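Local coordinates for NAD-dependent deacetylase 2 (Archaeoglobus fulgidus, PDB 1S7G), which removes acetyl groups from lysines of proteins such as the chromatin protein Alba, consuming NAD and releasing nicotinamide, at residues 179-184 and 204-209; 17-22 and 94-99; 186-191 and 212-217. All coordinates share one frame; numbering follows the deposited sequence.

Contact 1: residues 179-184 and 204-209; sequences EEAKHC and YIAKKA. With ZN (zinc ion), chain G.
Ala-181 and Ala-206 form the closest CA pair between segments 179-184 and 204-209. The axes of the two short segments come within 7.6 Å and cross at -32°. The packing rests on small groups. CB of Ala-181 touches CG2 of Ile-205 at 3.8 Å, and CB of Ala-206 lies near SG of Cys-184. CG2 of Ile-205 reaches across to CG of Lys-182, at 3.6 Å. Beyond CG the Lys-182 chain runs extended, and its NZ makes salt bridges with Asp-46 and Glu-48 of a second subunit. Backbone oxygens add to the packing. O of Ala-181 receives a CA-H...O contact from CA of Ala-206 at 3.2 Å, while CB of Ala-209 rests on O of Lys-182. No hydrogen bond joins the segments. On helix 171-183, zinc is bound by both carboxylate oxygens of Glu-180 and by NE2 of His-183, 2.2 Å away. ND1 of His-183 donates to OE1 of Glu-179 at 2.6 Å, nearly straight at 169°, which restrains the turn of the ring. His-17 of the same chain and His-130 of a third subunit complete this zinc site, separate from the four-cysteine site. The contact is alanine-rich helix packing on one face of the Rossmann-type sheet.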
loop_
_atom_site.group_PDB
_atom_site.type_symbol
_atom_site.label_atom_id
_atom_site.label_comp_id
_atom_site.label_asym_id
_atom_site.label_seq_id
_atom_site.Cartn_x
_atom_site.Cartn_y
_atom_site.Cartn_z
ATOM N N GLU A 179 -5.069 1.871 3.737
ATOM C CA GLU A 179 -5.829 1.646 2.512
ATOM C C GLU A 179 -5.656 0.179 2.142
ATOM O O GLU A 179 -6.589 -0.490 1.700
ATOM C CB GLU A 179 -5.319 2.528 1.371
ATOM C CG GLU A 179 -5.824 2.096 -0.007
ATOM C CD GLU A 179 -7.348 1.980 -0.086
ATOM O OE1 GLU A 179 -7.846 1.356 -1.051
ATOM O OE2 GLU A 179 -8.052 2.514 0.804
ATOM N N GLU A 180 -4.445 -0.318 2.348
ATOM C CA GLU A 180 -4.120 -1.698 2.046
ATOM C C GLU A 180 -5.000 -2.658 2.860
ATOM O O GLU A 180 -5.527 -3.629 2.328
ATOM C CB GLU A 180 -2.638 -1.935 2.346
ATOM C CG GLU A 180 -2.086 -3.184 1.767
ATOM C CD GLU A 180 -2.388 -3.299 0.286
ATOM O OE1 GLU A 180 -3.198 -4.176 -0.081
ATOM O OE2 GLU A 180 -1.829 -2.508 -0.502
ATOM N N ALA A 181 -5.175 -2.379 4.148
ATOM C CA ALA A 181 -5.997 -3.243 4.989
ATOM C C ALA A 181 -7.465 -3.190 4.589
ATOM O O ALA A 181 -8.188 -4.162 4.768
ATOM C CB ALA A 181 -5.846 -2.856 6.465
ATOM N N LYS A 182 -7.897 -2.063 4.026
ATOM C CA LYS A 182 -9.291 -1.890 3.625
ATOM C C LYS A 182 -9.706 -2.539 2.314
ATOM O O LYS A 182 -10.895 -2.784 2.098
ATOM C CB LYS A 182 -9.652 -0.399 3.569
ATOM C CG LYS A 182 -9.860 0.240 4.930
ATOM C CD LYS A 182 -10.423 1.650 4.789
ATOM C CE LYS A 182 -10.680 2.295 6.147
ATOM N NZ LYS A 182 -11.150 3.700 6.008
ATOM N N HIS A 183 -8.756 -2.815 1.428
ATOM C CA HIS A 183 -9.135 -3.422 0.162
ATOM C C HIS A 183 -8.495 -4.778 -0.117
ATOM O O HIS A 183 -8.653 -5.319 -1.201
ATOM C CB HIS A 183 -8.865 -2.446 -0.997
ATOM C CG HIS A 183 -7.416 -2.271 -1.330
ATOM N ND1 HIS A 183 -6.843 -1.031 -1.513
ATOM C CD2 HIS A 183 -6.436 -3.175 -1.566
ATOM C CE1 HIS A 183 -5.575 -1.180 -1.848
ATOM N NE2 HIS A 183 -5.303 -2.471 -1.890
ATOM N N CYS A 184 -7.776 -5.334 0.854
ATOM C CA CYS A 184 -7.168 -6.644 0.647
ATOM C C CYS A 184 -8.262 -7.709 0.790
ATOM O O CYS A 184 -9.316 -7.445 1.373
ATOM C CB CYS A 184 -6.058 -6.903 1.677
ATOM S SG CYS A 184 -6.604 -7.087 3.412
ATOM N N TYR A 204 -8.178 -5.237 12.761
ATOM C CA TYR A 204 -9.597 -4.901 12.937
ATOM C C TYR A 204 -10.127 -4.136 11.740
ATOM O O TYR A 204 -11.307 -4.244 11.401
ATOM C CB TYR A 204 -9.802 -4.076 14.213
ATOM C CG TYR A 204 -9.728 -4.918 15.474
ATOM C CD1 TYR A 204 -10.822 -5.683 15.886
ATOM C CD2 TYR A 204 -8.552 -4.998 16.219
ATOM C CE1 TYR A 204 -10.749 -6.512 17.006
ATOM C CE2 TYR A 204 -8.467 -5.829 17.347
ATOM C CZ TYR A 204 -9.575 -6.584 17.729
ATOM O OH TYR A 204 -9.511 -7.424 18.815
ATOM N N ILE A 205 -9.257 -3.353 11.108
ATOM C CA ILE A 205 -9.652 -2.598 9.933
ATOM C C ILE A 205 -9.886 -3.581 8.786
ATOM O O ILE A 205 -10.911 -3.506 8.107
ATOM C CB ILE A 205 -8.573 -1.568 9.542
ATOM C CG1 ILE A 205 -8.623 -0.386 10.518
ATOM C CG2 ILE A 205 -8.790 -1.088 8.105
ATOM C CD1 ILE A 205 -7.482 0.610 10.347
ATOM N N ALA A 206 -8.955 -4.515 8.586
ATOM C CA ALA A 206 -9.116 -5.507 7.516
ATOM C C ALA A 206 -10.329 -6.395 7.806
ATOM O O ALA A 206 -11.085 -6.732 6.900
ATOM C CB ALA A 206 -7.847 -6.363 7.368
ATOM N N LYS A 207 -10.516 -6.758 9.073
ATOM C CA LYS A 207 -11.647 -7.594 9.463
ATOM C C LYS A 207 -12.970 -6.911 9.087
ATOM O O LYS A 207 -13.831 -7.527 8.474
ATOM C CB LYS A 207 -11.610 -7.861 10.972
ATOM C CG LYS A 207 -12.758 -8.719 11.496
ATOM C CD LYS A 207 -12.604 -10.160 11.050
ATOM C CE LYS A 207 -13.690 -11.053 11.636
ATOM N NZ LYS A 207 -13.456 -12.482 11.275
ATOM N N LYS A 208 -13.131 -5.640 9.443
ATOM C CA LYS A 208 -14.366 -4.923 9.108
ATOM C C LYS A 208 -14.577 -4.825 7.590
ATOM O O LYS A 208 -15.712 -4.856 7.109
ATOM C CB LYS A 208 -14.372 -3.503 9.704
ATOM C CG LYS A 208 -15.645 -2.713 9.368
ATOM C CD LYS A 208 -15.526 -1.228 9.697
ATOM C CE LYS A 208 -15.982 -0.906 11.116
ATOM N NZ LYS A 208 -17.466 -0.980 11.252
ATOM N N ALA A 209 -13.483 -4.702 6.845
ATOM C CA ALA A 209 -13.553 -4.599 5.391
ATOM C C ALA A 209 -13.907 -5.928 4.727
ATOM O O ALA A 209 -14.164 -5.970 3.528
ATOM C CB ALA A 209 -12.232 -4.077 4.838
HETATM ZN ZN ZN G . -3.267 -3.261 -2.275
#

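Contact 2: residues 17-22 and 94-99; sequences HAVVFT and VKAVIT. With ZN (zinc ion), chain G.
This parallel strand pair, 18-22 with 94-99, belongs to the central sheet of the Rossmann-type sirtuin domain. Ala-18 pairs with Val-94 but Val-19 with Ala-96, so a beta bulge lies at Lys-95. Four backbone bonds join the strands, among them N of Lys-95 to O of Ala-18 (2.8 Å) and N of Ile-98 to O of Val-20 (2.8 Å). At the bulge, CG of Lys-95 sits over the face of the His-17 ring, 3.7 Å from its centroid and 12° off the normal. NE2 of this ring binds zinc at 2.1 Å. At the other end, OG1 of Thr-22 and OG1 of Thr-99 share a hydrogen bond of 2.8 Å. Phe-21 carries CG opposite its backbone N (chi1 177°), which lays the ring across Ile-98, CD1 to CG2 3.7 Å. With alanine in place of Phe-21, Ile-98 CG2 would probably lose its aromatic neighbour and a gap would open beside Ser-192, an NAD-binding residue. CD1 of Ile-98 also meets CG1 of Val-19. On the opposite face, CG2 of Val-20 packs on CG2 of Val-94. Helix 171-183 covers the Val-19 and Ile-98 face, helix 80-90 that of Val-20 and Val-94, and strand 186-190 flanks strand 18-22.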
loop_
_atom_site.group_PDB
_atom_site.type_symbol
_atom_site.label_atom_id
_atom_site.label_comp_id
_atom_site.label_asym_id
_atom_site.label_seq_id
_atom_site.Cartn_x
_atom_site.Cartn_y
_atom_site.Cartn_z
ATOM N N HIS A 17 -5.161 -10.690 -3.674
ATOM C CA HIS A 17 -4.647 -9.425 -3.172
ATOM C C HIS A 17 -4.456 -9.481 -1.667
ATOM O O HIS A 17 -5.082 -8.725 -0.920
ATOM C CB HIS A 17 -5.609 -8.300 -3.526
ATOM C CG HIS A 17 -4.965 -6.953 -3.570
ATOM N ND1 HIS A 17 -4.718 -6.286 -4.749
ATOM C CD2 HIS A 17 -4.497 -6.156 -2.579
ATOM C CE1 HIS A 17 -4.129 -5.133 -4.485
ATOM N NE2 HIS A 17 -3.982 -5.031 -3.175
ATOM N N ALA A 18 -3.582 -10.379 -1.230
ATOM C CA ALA A 18 -3.317 -10.560 0.186
ATOM C C ALA A 18 -2.211 -9.655 0.712
ATOM O O ALA A 18 -1.260 -9.336 0.001
ATOM C CB ALA A 18 -2.968 -12.015 0.458
ATOM N N VAL A 19 -2.348 -9.244 1.969
ATOM C CA VAL A 19 -1.363 -8.386 2.616
ATOM C C VAL A 19 -0.781 -9.116 3.834
ATOM O O VAL A 19 -1.479 -9.860 4.517
ATOM C CB VAL A 19 -2.005 -7.050 3.068
ATOM C CG1 VAL A 19 -0.973 -6.171 3.732
ATOM C CG2 VAL A 19 -2.593 -6.336 1.873
ATOM N N VAL A 20 0.501 -8.907 4.100
ATOM C CA VAL A 20 1.155 -9.550 5.234
ATOM C C VAL A 20 1.690 -8.495 6.205
ATOM O O VAL A 20 2.441 -7.604 5.807
ATOM C CB VAL A 20 2.338 -10.424 4.761
ATOM C CG1 VAL A 20 2.964 -11.134 5.939
ATOM C CG2 VAL A 20 1.866 -11.424 3.721
ATOM N N PHE A 21 1.292 -8.581 7.469
ATOM C CA PHE A 21 1.776 -7.634 8.474
ATOM C C PHE A 21 2.761 -8.397 9.334
ATOM O O PHE A 21 2.435 -9.465 9.833
ATOM C CB PHE A 21 0.637 -7.125 9.361
ATOM C CG PHE A 21 1.098 -6.212 10.460
ATOM C CD1 PHE A 21 1.160 -4.836 10.257
ATOM C CD2 PHE A 21 1.534 -6.733 11.679
ATOM C CE1 PHE A 21 1.652 -3.992 11.247
ATOM C CE2 PHE A 21 2.033 -5.898 12.683
ATOM C CZ PHE A 21 2.093 -4.527 12.465
ATOM N N THR A 22 3.958 -7.855 9.523
ATOM C CA THR A 22 4.967 -8.549 10.315
ATOM C C THR A 22 5.547 -7.725 11.452
ATOM O O THR A 22 5.677 -6.511 11.353
ATOM C CB THR A 22 6.129 -9.045 9.421
ATOM O OG1 THR A 22 6.867 -7.925 8.912
ATOM C CG2 THR A 22 5.588 -9.842 8.255
ATOM N N VAL A 94 0.386 -12.315 -2.659
ATOM C CA VAL A 94 0.676 -11.198 -1.761
ATOM C C VAL A 94 1.010 -9.952 -2.587
ATOM O O VAL A 94 1.861 -9.995 -3.486
ATOM C CB VAL A 94 1.872 -11.534 -0.818
ATOM C CG1 VAL A 94 2.340 -10.286 -0.098
ATOM C CG2 VAL A 94 1.452 -12.588 0.194
ATOM N N LYS A 95 0.340 -8.848 -2.272
ATOM C CA LYS A 95 0.522 -7.593 -2.985
ATOM C C LYS A 95 1.230 -6.532 -2.160
ATOM O O LYS A 95 1.657 -5.507 -2.691
ATOM C CB LYS A 95 -0.837 -7.052 -3.443
ATOM C CG LYS A 95 -1.434 -7.795 -4.615
ATOM C CD LYS A 95 -0.581 -7.612 -5.852
ATOM C CE LYS A 95 -1.270 -8.177 -7.082
ATOM N NZ LYS A 95 -1.499 -9.648 -6.978
ATOM N N ALA A 96 1.352 -6.766 -0.863
ATOM C CA ALA A 96 2.017 -5.801 -0.012
ATOM C C ALA A 96 2.444 -6.391 1.312
ATOM O O ALA A 96 1.808 -7.298 1.841
ATOM C CB ALA A 96 1.105 -4.615 0.233
ATOM N N VAL A 97 3.543 -5.873 1.837
ATOM C CA VAL A 97 4.034 -6.298 3.133
ATOM C C VAL A 97 4.074 -5.045 3.992
ATOM O O VAL A 97 4.673 -4.049 3.610
ATOM C CB VAL A 97 5.449 -6.897 3.050
ATOM C CG1 VAL A 97 6.035 -7.031 4.431
ATOM C CG2 VAL A 97 5.395 -8.263 2.385
ATOM N N ILE A 98 3.395 -5.084 5.129
ATOM C CA ILE A 98 3.389 -3.959 6.053
ATOM C C ILE A 98 4.214 -4.443 7.234
ATOM O O ILE A 98 3.938 -5.506 7.794
ATOM C CB ILE A 98 1.972 -3.629 6.547
ATOM C CG1 ILE A 98 1.082 -3.250 5.367
ATOM C CG2 ILE A 98 2.035 -2.502 7.555
ATOM C CD1 ILE A 98 -0.382 -3.125 5.731
ATOM N N THR A 99 5.224 -3.684 7.623
ATOM C CA THR A 99 6.047 -4.143 8.724
ATOM C C THR A 99 6.408 -3.070 9.714
ATOM O O THR A 99 6.420 -1.877 9.395
ATOM C CB THR A 99 7.359 -4.809 8.213
ATOM O OG1 THR A 99 8.043 -5.424 9.309
ATOM C CG2 THR A 99 8.284 -3.781 7.580
HETATM ZN ZN ZN G . -3.267 -3.261 -2.275
#

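Contact 3: residues 186-191 and 212-217. With NAD (nicotinamide-adenine-dinucleotide), chain L.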
loop_
_atom_site.group_PDB
_atom_site.type_symbol
_atom_site.label_atom_id
_atom_site.label_comp_id
_atom_site.label_asym_id
_atom_site.label_seq_id
_atom_site.Cartn_x
_atom_site.Cartn_y
_atom_site.Cartn_z
ATOM N N ALA A 186 -7.275 -10.872 1.787
ATOM C CA ALA A 186 -6.667 -11.749 2.779
ATOM C C ALA A 186 -5.649 -10.923 3.570
ATOM O O ALA A 186 -4.825 -10.213 2.987
ATOM C CB ALA A 186 -5.980 -12.917 2.099
ATOM N N PHE A 187 -5.703 -11.015 4.894
ATOM C CA PHE A 187 -4.789 -10.264 5.751
ATOM C C PHE A 187 -4.115 -11.237 6.721
ATOM O O PHE A 187 -4.777 -11.820 7.577
ATOM C CB PHE A 187 -5.570 -9.191 6.530
ATOM C CG PHE A 187 -4.698 -8.233 7.311
ATOM C CD1 PHE A 187 -4.221 -7.064 6.725
ATOM C CD2 PHE A 187 -4.360 -8.499 8.639
ATOM C CE1 PHE A 187 -3.421 -6.171 7.444
ATOM C CE2 PHE A 187 -3.556 -7.612 9.376
ATOM C CZ PHE A 187 -3.087 -6.446 8.776
ATOM N N MET A 188 -2.799 -11.392 6.602
ATOM C CA MET A 188 -2.055 -12.313 7.460
ATOM C C MET A 188 -1.026 -11.634 8.365
ATOM O O MET A 188 -0.208 -10.845 7.908
ATOM C CB MET A 188 -1.359 -13.379 6.592
ATOM C CG MET A 188 -0.489 -14.376 7.358
ATOM S SD MET A 188 -0.027 -15.828 6.346
ATOM C CE MET A 188 1.457 -15.235 5.499
ATOM N N VAL A 189 -1.078 -11.952 9.652
ATOM C CA VAL A 189 -0.145 -11.398 10.626
ATOM C C VAL A 189 0.913 -12.447 10.948
ATOM O O VAL A 189 0.591 -13.616 11.162
ATOM C CB VAL A 189 -0.861 -11.001 11.937
ATOM C CG1 VAL A 189 0.156 -10.598 12.978
ATOM C CG2 VAL A 189 -1.829 -9.845 11.686
ATOM N N VAL A 190 2.173 -12.033 10.978
ATOM C CA VAL A 190 3.259 -12.961 11.275
ATOM C C VAL A 190 4.225 -12.349 12.276
ATOM O O VAL A 190 4.844 -11.332 11.999
ATOM C CB VAL A 190 4.060 -13.334 9.994
ATOM C CG1 VAL A 190 5.143 -14.335 10.331
ATOM C CG2 VAL A 190 3.125 -13.908 8.929
ATOM N N GLY A 191 4.342 -12.971 13.443
ATOM C CA GLY A 191 5.264 -12.485 14.453
ATOM C C GLY A 191 5.048 -11.105 15.059
ATOM O O GLY A 191 6.002 -10.341 15.213
ATOM N N LYS A 212 -10.169 -12.144 4.736
ATOM C CA LYS A 212 -9.996 -13.369 5.503
ATOM C C LYS A 212 -8.805 -13.069 6.414
ATOM O O LYS A 212 -7.869 -12.384 6.004
ATOM C CB LYS A 212 -9.670 -14.542 4.578
ATOM C CG LYS A 212 -10.739 -14.848 3.543
ATOM C CD LYS A 212 -11.992 -15.419 4.179
ATOM C CE LYS A 212 -13.046 -15.739 3.122
ATOM N NZ LYS A 212 -14.326 -16.200 3.728
ATOM N N MET A 213 -8.819 -13.588 7.635
ATOM C CA MET A 213 -7.745 -13.288 8.571
ATOM C C MET A 213 -6.928 -14.489 9.016
ATOM O O MET A 213 -7.476 -15.489 9.482
ATOM C CB MET A 213 -8.337 -12.615 9.805
ATOM C CG MET A 213 -9.375 -11.556 9.505
ATOM S SD MET A 213 -8.620 -10.048 8.916
ATOM C CE MET A 213 -7.515 -9.668 10.263
ATOM N N ILE A 214 -5.609 -14.367 8.907
ATOM C CA ILE A 214 -4.701 -15.432 9.310
ATOM C C ILE A 214 -3.630 -14.864 10.241
ATOM O O ILE A 214 -3.152 -13.751 10.033
ATOM C CB ILE A 214 -3.964 -16.008 8.098
ATOM C CG1 ILE A 214 -4.963 -16.501 7.057
ATOM C CG2 ILE A 214 -3.006 -17.096 8.547
ATOM C CD1 ILE A 214 -4.323 -16.811 5.722
ATOM N N ILE A 215 -3.253 -15.614 11.267
ATOM C CA ILE A 215 -2.190 -15.156 12.144
ATOM C C ILE A 215 -1.271 -16.324 12.480
ATOM O O ILE A 215 -1.732 -17.436 12.733
ATOM C CB ILE A 215 -2.720 -14.512 13.459
ATOM C CG1 ILE A 215 -1.537 -14.006 14.292
ATOM C CG2 ILE A 215 -3.524 -15.509 14.271
ATOM C CD1 ILE A 215 -1.935 -13.100 15.453
ATOM N N VAL A 216 0.032 -16.057 12.435
ATOM C CA VAL A 216 1.063 -17.033 12.744
ATOM C C VAL A 216 1.930 -16.352 13.783
ATOM O O VAL A 216 2.600 -15.359 13.494
ATOM C CB VAL A 216 1.936 -17.364 11.511
ATOM C CG1 VAL A 216 3.068 -18.280 11.923
ATOM C CG2 VAL A 216 1.094 -18.013 10.415
ATOM N N ASN A 217 1.910 -16.883 14.996
ATOM C CA ASN A 217 2.668 -16.299 16.078
ATOM C C ASN A 217 3.107 -17.375 17.061
ATOM O O ASN A 217 2.482 -18.428 17.157
ATOM C CB ASN A 217 1.796 -15.272 16.784
ATOM C CG ASN A 217 2.559 -14.037 17.172
ATOM O OD1 ASN A 217 3.121 -13.345 16.319
ATOM N ND2 ASN A 217 2.592 -13.747 18.470
HETATM P PA NAD L . 6.514 -7.763 19.856
HETATM O O1A NAD L . 5.495 -7.146 20.614
HETATM O O2A NAD L . 7.771 -7.892 20.558
HETATM O O5B NAD L . 5.884 -9.089 19.345
HETATM C C5B NAD L . 6.560 -10.163 18.566
HETATM C C4B NAD L . 5.628 -11.383 18.618
HETATM O O4B NAD L . 6.267 -12.430 17.840
HETATM C C3B NAD L . 5.366 -12.009 20.066
HETATM O O3B NAD L . 3.922 -11.952 20.238
HETATM C C2B NAD L . 5.918 -13.431 20.066
HETATM O O2B NAD L . 5.214 -14.454 20.704
HETATM C C1B NAD L . 6.137 -13.676 18.531
HETATM N N9A NAD L . 7.356 -14.457 18.176
HETATM C C8A NAD L . 8.620 -14.634 18.733
HETATM N N7A NAD L . 9.389 -15.446 18.021
HETATM C C5A NAD L . 8.700 -15.864 16.940
HETATM C C6A NAD L . 8.943 -16.779 15.698
HETATM N N6A NAD L . 10.016 -17.398 15.465
HETATM N N1A NAD L . 7.876 -16.923 14.755
HETATM C C2A NAD L . 6.593 -16.324 14.855
HETATM N N3A NAD L . 6.324 -15.459 16.011
HETATM C C4A NAD L . 7.391 -15.248 17.016
HETATM O O3 NAD L . 6.784 -7.039 18.523
HETATM P PN NAD L . 5.892 -6.241 17.556
HETATM O O1N NAD L . 4.637 -6.896 17.504
HETATM O O2N NAD L . 6.713 -6.127 16.326
HETATM O O5D NAD L . 5.671 -4.797 18.385
HETATM C C5D NAD L . 6.833 -3.941 18.561
HETATM C C4D NAD L . 6.579 -2.519 18.988
HETATM O O4D NAD L . 5.460 -2.345 19.983
HETATM C C3D NAD L . 7.851 -1.883 19.660
HETATM O O3D NAD L . 8.089 -0.516 19.155
HETATM C C2D NAD L . 7.573 -1.978 21.249
HETATM O O2D NAD L . 8.244 -0.986 22.066
HETATM C C1D NAD L . 5.964 -1.964 21.346
HETATM N N1N NAD L . 5.387 -2.925 22.390
HETATM C C2N NAD L . 4.937 -2.285 23.690
HETATM C C3N NAD L . 4.329 -3.075 24.726
HETATM C C7N NAD L . 3.897 -2.480 26.073
HETATM O O7N NAD L . 3.196 -3.208 26.902
HETATM N N7N NAD L . 4.324 -1.214 26.383
HETATM C C4N NAD L . 4.135 -4.644 24.487
HETATM C C5N NAD L . 4.602 -5.311 23.171
HETATM C C6N NAD L . 5.224 -4.426 22.140
#
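Asn-217, ending strand 212-217, meets Gly-191 just past strand 186-190, and its ND2 donates to ribose hydroxyl O3B of NAD at 2.8 Å, with an angle of 149° at the hydrogen. ND2 also bonds to O of Glu-219. OD1 of the same amide lies 3.0 Å from CA of Gly-191 and accepts a weak bond from N of Ser-192. These partners restrain the amide's rotation. Gly-191 takes a positive phi of 63° as the chain leaves the strand, and its C lies 3.3 Å from O4B of NAD. Five backbone hydrogen bonds join the strands, from N of Phe-187 to O of Lys-212 (2.8 Å) through N of Gly-191 to O of Val-216 (3.0 Å). CE of Met-213 curls back to CD2 of Phe-187 at 3.7 Å, because the methionine chain bends at chi2 and chi3. On that face Val-189 and Ile-215 lie side by side, CB to CG1 3.9 Å. On the other, CG and SD of Met-188 rest against CG2 of Ile-214. Helix 202-209 covers the Phe-187 and Met-213 face, helix 235-250 the Met-188 and Val-216 face. The apolar strands of this beta-alpha-beta unit thus end in part of the NAD site, as is usual for Rossmann-type folds.

How the contacts relate
After helix 3-13 the chain enters strand 18-22. Contact 2 closes a loop of about 70 residues, about half of it helix, when strand 94-99 pairs with it. That loop is complete before the other two contacts begin, so contact 2 stands in series with them. The chain later enters helix 171-183, strand 186-190, helix 202-209 and strand 212-217. Contact 1 joins the two helices and contact 3 the two strands, so their loops cross. Contacts 2 and 3 share the central sheet, where strands 18-22 and 186-190 are neighbours. Contact 1 packs on the face of the sheet that carries Phe-187, through Ala-206. Zinc links contacts 1 and 2 through Glu-180, His-183 and His-17.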